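Local coordinates for protein luciferase-like enzymeAMP-CoA-ligase (Zophobas atratus, PDB 4W8O) that probably activates carboxylic acids with ATP as an AMP-forming CoA ligase, being a luciferase-like member of the adenylate-forming family from a nonluminescent beetle, at residues Ala89-Asp101 / Phe169-Met182. Residues are numbered along the deposited sequence; the frame is centred on the assembly and turned at random.
Sequences ASSYLGAKVVNLD and FKPSKTDIDDTAVM
Y92 and F169 meet near the C-terminal end of helix 85-92: CD2 of Y92 lies 3.7 Å from CE2 of F169, the ring planes inclined at 50°, while CB of Y92 sits in plane at the F169 ring edge. A chi1 of 177° swings the F169 ring away from its own backbone N and toward the helix, where CD2 of L93 also borders the ring edge. P171 packs obliquely beside Y92, whose hydroxyl bonds to S55 in helix 48-64. Further along, V97 and V181 touch through their CG2 methyls on one side of the sheet, and CG2 of V98 meets CB of M182 on the other.

Three backbone hydrogen bonds link the segments. S172 N donates to Y92 O (2.8 Å), and G94, at positive phi, closes the helix in a Schellman motif. Beyond it, V97 N donates to A180 O (3.1 Å) and M182 N to V97 O (3.0 Å). Water 1 joins S91 OG, A95 O and A180 O, so A180 O is gripped by both V97 N and this water. At the polar edge the K96 chain kinks at chi2 (91°) and crosses the T179 side chain at about a right angle, bringing NZ to T179 O (2.9 Å) in the carbonyl plane; NZ also donates to S69 O. A methionine here would probably leave T179 O and S69 O without this shared donor. A classic beta bulge at A180 and V181 faces strand 194-198, and strands 96-99 and 179-182 run parallel as neighbours in the mixed sheet of an ANL-type adenylating subdomain.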
loop_
_atom_site.group_PDB
_atom_site.type_symbol
_atom_site.label_atom_id
_atom_site.label_comp_id
_atom_site.label_asym_id
_atom_site.label_seq_id
_atom_site.Cartn_x
_atom_site.Cartn_y
_atom_site.Cartn_z
ATOM N N ALA A 89 11.722 -9.277 -6.939
ATOM C CA ALA A 89 12.253 -10.354 -7.769
ATOM C C ALA A 89 11.128 -11.189 -8.389
ATOM O O ALA A 89 11.130 -11.464 -9.599
ATOM C CB ALA A 89 13.174 -11.238 -6.932
ATOM N N SER A 90 10.166 -11.577 -7.557
ATOM C CA SER A 90 9.010 -12.350 -8.009
ATOM C C SER A 90 8.200 -11.578 -9.051
ATOM O O SER A 90 7.731 -12.151 -10.042
ATOM C CB SER A 90 8.120 -12.712 -6.818
ATOM O OG SER A 90 8.774 -13.624 -5.956
ATOM N N SER A 91 8.045 -10.275 -8.825
ATOM C CA SER A 91 7.372 -9.406 -9.782
ATOM C C SER A 91 8.095 -9.332 -11.127
ATOM O O SER A 91 7.441 -9.225 -12.155
ATOM C CB SER A 91 7.185 -8.007 -9.198
ATOM O OG SER A 91 6.274 -8.058 -8.114
ATOM N N TYR A 92 9.428 -9.396 -11.127
ATOM C CA TYR A 92 10.198 -9.443 -12.387
ATOM C C TYR A 92 9.773 -10.629 -13.250
ATOM O O TYR A 92 9.777 -10.545 -14.477
ATOM C CB TYR A 92 11.711 -9.563 -12.154
ATOM C CG TYR A 92 12.414 -8.385 -11.508
ATOM C CD1 TYR A 92 11.863 -7.103 -11.514
ATOM C CD2 TYR A 92 13.680 -8.550 -10.938
ATOM C CE1 TYR A 92 12.531 -6.033 -10.938
ATOM C CE2 TYR A 92 14.358 -7.487 -10.360
ATOM C CZ TYR A 92 13.780 -6.231 -10.356
ATOM O OH TYR A 92 14.440 -5.167 -9.786
ATOM N N LEU A 93 9.416 -11.730 -12.601
ATOM C CA LEU A 93 8.985 -12.943 -13.299
ATOM C C LEU A 93 7.493 -12.963 -13.608
ATOM O O LEU A 93 6.991 -13.929 -14.191
ATOM C CB LEU A 93 9.358 -14.171 -12.474
ATOM C CG LEU A 93 10.840 -14.268 -12.122
ATOM C CD1 LEU A 93 11.093 -15.517 -11.299
ATOM C CD2 LEU A 93 11.706 -14.267 -13.380
ATOM N N GLY A 94 6.783 -11.897 -13.238
ATOM C CA GLY A 94 5.351 -11.809 -13.461
ATOM C C GLY A 94 4.517 -12.652 -12.502
ATOM O O GLY A 94 3.314 -12.811 -12.712
ATOM N N ALA A 95 5.139 -13.198 -11.457
ATOM C CA ALA A 95 4.412 -13.995 -10.467
ATOM C C ALA A 95 3.526 -13.084 -9.596
ATOM O O ALA A 95 3.772 -11.872 -9.478
ATOM C CB ALA A 95 5.379 -14.798 -9.602
ATOM N N LYS A 96 2.489 -13.675 -9.017
ATOM C CA LYS A 96 1.554 -12.958 -8.157
ATOM C C LYS A 96 2.183 -12.852 -6.773
ATOM O O LYS A 96 2.622 -13.866 -6.225
ATOM C CB LYS A 96 0.224 -13.718 -8.056
ATOM C CG LYS A 96 -0.605 -13.740 -9.334
ATOM C CD LYS A 96 -0.325 -14.928 -10.239
ATOM C CE LYS A 96 -0.947 -14.733 -11.620
ATOM N NZ LYS A 96 -0.142 -13.838 -12.507
ATOM N N VAL A 97 2.230 -11.649 -6.214
ATOM C CA VAL A 97 2.791 -11.445 -4.867
ATOM C C VAL A 97 1.723 -11.040 -3.871
ATOM O O VAL A 97 0.812 -10.279 -4.196
ATOM C CB VAL A 97 3.942 -10.411 -4.829
ATOM C CG1 VAL A 97 5.081 -10.863 -5.724
ATOM C CG2 VAL A 97 3.472 -9.009 -5.222
ATOM N N VAL A 98 1.849 -11.564 -2.653
ATOM C CA VAL A 98 0.880 -11.324 -1.595
ATOM C C VAL A 98 1.554 -11.376 -0.224
ATOM O O VAL A 98 2.415 -12.213 0.026
ATOM C CB VAL A 98 -0.302 -12.327 -1.671
ATOM C CG1 VAL A 98 0.164 -13.766 -1.505
ATOM C CG2 VAL A 98 -1.361 -11.985 -0.629
ATOM N N ASN A 99 1.155 -10.479 0.662
ATOM C CA ASN A 99 1.732 -10.407 2.001
ATOM C C ASN A 99 0.752 -10.824 3.089
ATOM O O ASN A 99 -0.441 -10.515 3.018
ATOM C CB ASN A 99 2.247 -8.994 2.256
ATOM C CG ASN A 99 3.259 -8.558 1.216
ATOM O OD1 ASN A 99 4.433 -8.875 1.329
ATOM N ND2 ASN A 99 2.794 -7.858 0.165
ATOM N N LEU A 100 1.265 -11.541 4.089
ATOM C CA LEU A 100 0.501 -11.894 5.280
ATOM C C LEU A 100 0.960 -11.058 6.468
ATOM O O LEU A 100 2.108 -10.633 6.523
ATOM C CB LEU A 100 0.688 -13.366 5.617
ATOM C CG LEU A 100 0.438 -14.356 4.489
ATOM C CD1 LEU A 100 0.709 -15.755 5.000
ATOM C CD2 LEU A 100 -0.973 -14.250 3.932
ATOM N N ASP A 101 0.058 -10.827 7.414
ATOM C CA ASP A 101 0.367 -10.047 8.610
ATOM C C ASP A 101 0.920 -11.004 9.666
ATOM O O ASP A 101 0.229 -11.940 10.064
ATOM C CB ASP A 101 -0.898 -9.362 9.137
ATOM C CG ASP A 101 -0.612 -8.259 10.164
ATOM O OD1 ASP A 101 0.463 -8.256 10.812
ATOM O OD2 ASP A 101 -1.501 -7.390 10.334
ATOM N N PHE A 169 19.659 -10.355 -17.846
ATOM C CA PHE A 169 18.321 -10.574 -17.302
ATOM C C PHE A 169 17.404 -9.389 -17.560
ATOM O O PHE A 169 17.782 -8.233 -17.363
ATOM C CB PHE A 169 18.355 -10.872 -15.809
ATOM C CG PHE A 169 16.987 -11.024 -15.201
ATOM C CD1 PHE A 169 16.288 -12.217 -15.324
ATOM C CD2 PHE A 169 16.392 -9.969 -14.521
ATOM C CE1 PHE A 169 15.031 -12.358 -14.777
ATOM C CE2 PHE A 169 15.128 -10.106 -13.967
ATOM C CZ PHE A 169 14.448 -11.299 -14.096
ATOM N N LYS A 170 16.199 -9.700 -18.024
ATOM C CA LYS A 170 15.136 -8.719 -18.152
ATOM C C LYS A 170 13.865 -9.321 -17.551
ATOM O O LYS A 170 13.656 -10.538 -17.618
ATOM C CB LYS A 170 14.898 -8.355 -19.623
ATOM C CG LYS A 170 16.045 -7.597 -20.296
ATOM C CD LYS A 170 16.237 -6.206 -19.700
ATOM C CE LYS A 170 17.175 -5.337 -20.530
ATOM N NZ LYS A 170 17.296 -3.975 -19.929
ATOM N N PRO A 171 13.017 -8.477 -16.943
ATOM C CA PRO A 171 11.731 -8.993 -16.469
ATOM C C PRO A 171 10.951 -9.691 -17.582
ATOM O O PRO A 171 11.003 -9.267 -18.735
ATOM C CB PRO A 171 10.998 -7.737 -16.003
ATOM C CG PRO A 171 12.078 -6.777 -15.651
ATOM C CD PRO A 171 13.209 -7.059 -16.598
ATOM N N SER A 172 10.238 -10.753 -17.227
ATOM C CA SER A 172 9.463 -11.526 -18.188
ATOM C C SER A 172 8.353 -10.689 -18.793
ATOM O O SER A 172 7.718 -9.897 -18.101
ATOM C CB SER A 172 8.838 -12.740 -17.505
ATOM O OG SER A 172 9.823 -13.524 -16.861
ATOM N N LYS A 173 8.129 -10.862 -20.089
ATOM C CA LYS A 173 6.946 -10.315 -20.730
ATOM C C LYS A 173 5.752 -11.088 -20.198
ATOM O O LYS A 173 5.839 -12.299 -20.005
ATOM C CB LYS A 173 7.050 -10.448 -22.252
ATOM C CG LYS A 173 8.107 -9.535 -22.859
ATOM C CD LYS A 173 7.700 -8.081 -22.685
ATOM C CE LYS A 173 8.725 -7.121 -23.246
ATOM N NZ LYS A 173 8.289 -5.729 -22.934
ATOM N N THR A 174 4.662 -10.387 -19.911
ATOM C CA THR A 174 3.457 -11.039 -19.401
ATOM C C THR A 174 2.210 -10.286 -19.856
ATOM O O THR A 174 2.303 -9.276 -20.553
ATOM C CB THR A 174 3.504 -11.195 -17.860
ATOM O OG1 THR A 174 2.380 -11.976 -17.408
ATOM C CG2 THR A 174 3.517 -9.833 -17.161
ATOM N N ASP A 175 1.046 -10.815 -19.506
ATOM C CA ASP A 175 -0.221 -10.180 -19.829
ATOM C C ASP A 175 -0.497 -9.144 -18.738
ATOM O O ASP A 175 -0.645 -9.508 -17.569
ATOM C CB ASP A 175 -1.328 -11.240 -19.889
ATOM C CG ASP A 175 -2.644 -10.704 -20.438
ATOM O OD1 ASP A 175 -3.145 -9.682 -19.941
ATOM O OD2 ASP A 175 -3.196 -11.325 -21.373
ATOM N N ILE A 176 -0.560 -7.865 -19.107
ATOM C CA ILE A 176 -0.722 -6.798 -18.100
ATOM C C ILE A 176 -2.103 -6.756 -17.411
ATOM O O ILE A 176 -2.266 -6.056 -16.413
ATOM C CB ILE A 176 -0.307 -5.402 -18.623
ATOM C CG1 ILE A 176 -1.221 -4.921 -19.749
ATOM C CG2 ILE A 176 1.157 -5.416 -19.070
ATOM C CD1 ILE A 176 -0.876 -3.531 -20.242
ATOM N N ASP A 177 -3.074 -7.518 -17.913
ATOM C CA ASP A 177 -4.359 -7.684 -17.219
ATOM C C ASP A 177 -4.396 -8.895 -16.287
ATOM O O ASP A 177 -5.399 -9.123 -15.615
ATOM C CB ASP A 177 -5.501 -7.761 -18.229
ATOM C CG ASP A 177 -5.725 -6.447 -18.935
ATOM O OD1 ASP A 177 -5.780 -5.408 -18.249
ATOM O OD2 ASP A 177 -5.830 -6.450 -20.170
ATOM N N ASP A 178 -3.319 -9.678 -16.259
ATOM C CA ASP A 178 -3.183 -10.733 -15.267
ATOM C C ASP A 178 -2.934 -10.103 -13.900
ATOM O O ASP A 178 -2.508 -8.957 -13.791
ATOM C CB ASP A 178 -2.015 -11.676 -15.584
ATOM C CG ASP A 178 -2.308 -12.627 -16.740
ATOM O OD1 ASP A 178 -3.471 -12.702 -17.211
ATOM O OD2 ASP A 178 -1.352 -13.309 -17.188
ATOM N N THR A 179 -3.178 -10.891 -12.865
ATOM C CA THR A 179 -2.963 -10.469 -11.496
ATOM C C THR A 179 -1.473 -10.274 -11.205
ATOM O O THR A 179 -0.645 -11.128 -11.543
ATOM C CB THR A 179 -3.578 -11.499 -10.533
ATOM O OG1 THR A 179 -4.970 -11.635 -10.839
ATOM C CG2 THR A 179 -3.404 -11.075 -9.075
ATOM N N ALA A 180 -1.144 -9.129 -10.611
ATOM C CA ALA A 180 0.213 -8.811 -10.184
ATOM C C ALA A 180 0.363 -8.850 -8.664
ATOM O O ALA A 180 1.345 -9.382 -8.153
ATOM C CB ALA A 180 0.608 -7.436 -10.704
ATOM N N VAL A 181 -0.614 -8.284 -7.955
ATOM C CA VAL A 181 -0.586 -8.142 -6.497
ATOM C C VAL A 181 -1.958 -8.523 -5.930
ATOM O O VAL A 181 -2.992 -8.206 -6.544
ATOM C CB VAL A 181 -0.291 -6.680 -6.076
ATOM C CG1 VAL A 181 -0.158 -6.559 -4.570
ATOM C CG2 VAL A 181 0.966 -6.148 -6.744
ATOM N N MET A 182 -1.966 -9.169 -4.758
ATOM C CA MET A 182 -3.211 -9.501 -4.057
ATOM C C MET A 182 -3.259 -8.908 -2.645
ATOM O O MET A 182 -2.226 -8.707 -2.015
ATOM C CB MET A 182 -3.433 -11.018 -4.000
ATOM C CG MET A 182 -3.707 -11.657 -5.355
ATOM S SD MET A 182 -4.129 -13.411 -5.325
ATOM C CE MET A 182 -2.565 -14.114 -4.833
HETATM O O HOH W 1 3.742 -8.869 -9.445
HETATM O O HOH W 2 7.459 -8.850 -15.635
HETATM O O HOH W 3 8.362 -15.648 -15.813
HETATM O O HOH W 4 1.679 -11.719 -14.629
HETATM O O HOH W 5 -0.212 -8.106 -0.125
#